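Local coordinates for protein malonyl CoA-ACP transacylase (PDB 3K89) that probably catalyses the transfer of the malonyl group from malonyl-CoA to holo acyl carrier protein, a step that supplies fatty acid synthesis, at residues Pro201-Leu206 with Leu255-Thr260. Numbering follows the deposited sequence.
Sequences PSHTPL and LPVQWT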
loop_
_atom_site.group_PDB
_atom_site.type_symbol
_atom_site.label_atom_id
_atom_site.label_comp_id
_atom_site.label_asym_id
_atom_site.label_seq_id
_atom_site.Cartn_x
_atom_site.Cartn_y
_atom_site.Cartn_z
ATOM N N PRO A 201 -9.960 -10.238 -1.638
ATOM C CA PRO A 201 -10.768 -9.041 -1.926
ATOM C C PRO A 201 -10.625 -8.024 -0.794
ATOM O O PRO A 201 -11.556 -7.785 -0.013
ATOM C CB PRO A 201 -12.190 -9.597 -2.007
ATOM C CG PRO A 201 -12.198 -10.739 -1.085
ATOM C CD PRO A 201 -10.796 -11.323 -1.086
ATOM N N SER A 202 -9.438 -7.428 -0.716
ATOM C CA SER A 202 -9.200 -6.369 0.264
ATOM C C SER A 202 -10.086 -5.158 0.004
ATOM O O SER A 202 -10.525 -4.918 -1.128
ATOM C CB SER A 202 -7.725 -5.938 0.260
ATOM O OG SER A 202 -7.303 -5.576 -1.041
ATOM N N HIS A 203 -10.336 -4.395 1.071
ATOM C CA HIS A 203 -11.059 -3.117 0.962
ATOM C C HIS A 203 -12.477 -3.317 0.451
ATOM O O HIS A 203 -13.031 -2.464 -0.240
ATOM C CB HIS A 203 -10.234 -2.111 0.146
ATOM C CG HIS A 203 -8.840 -1.997 0.659
ATOM N ND1 HIS A 203 -8.572 -1.457 1.898
ATOM C CD2 HIS A 203 -7.651 -2.411 0.158
ATOM C CE1 HIS A 203 -7.276 -1.541 2.136
ATOM N NE2 HIS A 203 -6.699 -2.124 1.105
ATOM N N THR A 204 -13.049 -4.450 0.845
ATOM C CA THR A 204 -14.460 -4.752 0.584
ATOM C C THR A 204 -15.114 -5.269 1.870
ATOM O O THR A 204 -14.427 -5.684 2.806
ATOM C CB THR A 204 -14.612 -5.882 -0.466
ATOM O OG1 THR A 204 -14.311 -7.145 0.147
ATOM C CG2 THR A 204 -13.714 -5.648 -1.665
ATOM N N PRO A 205 -16.458 -5.279 1.922
ATOM C CA PRO A 205 -17.158 -5.823 3.090
ATOM C C PRO A 205 -16.763 -7.249 3.506
ATOM O O PRO A 205 -17.003 -7.635 4.651
ATOM C CB PRO A 205 -18.630 -5.793 2.642
ATOM C CG PRO A 205 -18.695 -4.567 1.776
ATOM C CD PRO A 205 -17.367 -4.528 1.035
ATOM N N LEU A 206 -16.163 -8.032 2.604
ATOM C CA LEU A 206 -15.774 -9.403 2.960
ATOM C C LEU A 206 -14.658 -9.410 4.015
ATOM O O LEU A 206 -14.370 -10.442 4.618
ATOM C CB LEU A 206 -15.367 -10.226 1.727
ATOM C CG LEU A 206 -16.446 -10.457 0.643
ATOM C CD1 LEU A 206 -15.893 -11.332 -0.462
ATOM C CD2 LEU A 206 -17.751 -11.003 1.186
ATOM N N LEU A 255 -13.013 -0.826 3.819
ATOM C CA LEU A 255 -13.459 0.338 3.050
ATOM C C LEU A 255 -12.457 0.684 1.944
ATOM O O LEU A 255 -11.302 0.278 1.998
ATOM C CB LEU A 255 -13.702 1.522 3.991
ATOM C CG LEU A 255 -14.884 1.347 4.952
ATOM C CD1 LEU A 255 -14.946 2.475 5.954
ATOM C CD2 LEU A 255 -16.214 1.219 4.186
ATOM N N PRO A 256 -12.905 1.417 0.902
ATOM C CA PRO A 256 -12.024 1.694 -0.225
ATOM C C PRO A 256 -10.806 2.527 0.121
ATOM O O PRO A 256 -10.883 3.446 0.938
ATOM C CB PRO A 256 -12.917 2.441 -1.236
ATOM C CG PRO A 256 -14.225 2.593 -0.635
ATOM C CD PRO A 256 -14.301 1.844 0.669
ATOM N N VAL A 257 -9.684 2.185 -0.499
ATOM C CA VAL A 257 -8.481 3.013 -0.392
ATOM C C VAL A 257 -8.705 4.278 -1.201
ATOM O O VAL A 257 -8.917 4.220 -2.404
ATOM C CB VAL A 257 -7.244 2.249 -0.926
ATOM C CG1 VAL A 257 -6.020 3.157 -1.116
ATOM C CG2 VAL A 257 -6.885 1.121 0.009
ATOM N N GLN A 258 -8.661 5.423 -0.525
ATOM C CA GLN A 258 -8.866 6.712 -1.203
ATOM C C GLN A 258 -7.504 7.244 -1.652
ATOM O O GLN A 258 -6.978 8.217 -1.084
ATOM C CB GLN A 258 -9.550 7.718 -0.251
ATOM C CG GLN A 258 -10.904 7.245 0.347
ATOM C CD GLN A 258 -12.037 7.132 -0.657
ATOM O OE1 GLN A 258 -13.046 6.465 -0.381
ATOM N NE2 GLN A 258 -11.907 7.794 -1.805
ATOM N N TRP A 259 -6.880 6.563 -2.618
ATOM C CA TRP A 259 -5.511 6.934 -2.980
ATOM C C TRP A 259 -5.490 8.304 -3.663
ATOM O O TRP A 259 -4.673 9.164 -3.309
ATOM C CB TRP A 259 -4.787 5.853 -3.818
ATOM C CG TRP A 259 -3.335 6.247 -4.016
ATOM C CD1 TRP A 259 -2.706 6.617 -5.197
ATOM C CD2 TRP A 259 -2.362 6.408 -2.977
ATOM N NE1 TRP A 259 -1.400 6.966 -4.935
ATOM C CE2 TRP A 259 -1.159 6.835 -3.590
ATOM C CE3 TRP A 259 -2.386 6.200 -1.584
ATOM C CZ2 TRP A 259 0.013 7.085 -2.856
ATOM C CZ3 TRP A 259 -1.217 6.422 -0.856
ATOM C CH2 TRP A 259 -0.034 6.875 -1.496
ATOM N N THR A 260 -6.417 8.521 -4.592
ATOM C CA THR A 260 -6.549 9.848 -5.223
ATOM C C THR A 260 -6.698 10.927 -4.160
ATOM O O THR A 260 -5.985 11.927 -4.204
ATOM C CB THR A 260 -7.707 9.862 -6.216
ATOM O OG1 THR A 260 -7.400 8.936 -7.256
ATOM C CG2 THR A 260 -7.899 11.253 -6.849
#
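His203 ND1 faces two backbone carbonyls, those of Gln252 and Leu255. Within the contact it gives a weak hydrogen bond to Leu255 O, 3.2 Å away; the N-H...O angle of 129° shows how bent it is, and Gln252 O is the stronger partner. Leu255 O lies at the ring edge, near its plane, and also 3.2 Å from His203 CB, so one carbonyl borders both the imidazole and its stem. With chi1 at -51°, CG stands anti to the carbonyl carbon, which carries the ring across to residues 255-257. There Val257 CG2 sits over one face, 3.4 Å from the ring centroid and only 9° off the normal: a CH-pi contact centred on the imidazole. Together the carbonyls at ND1 and the methyl over one face would be expected to limit how far the ring can turn about CB-CG. NE2, the other ring nitrogen, is hydrogen-bonded to Ser94 OG, consistent with the Ser-His catalytic pair expected of this acyltransferase family. The loop carrying His203 is itself braced: Thr204 OG1 donates to Pro201 O at 2.8 Å and accepts from Leu206 N at 3.2 Å, the latter closing an ST turn. The histidine loop leads from strand 193-195 into helix 208-219, whereas 255-260 follows helix 242-254, pairs with strand 158-165 through Val257, and enters helix 259-268; Arg119 of helix 109-126 also touches the His203 side chain.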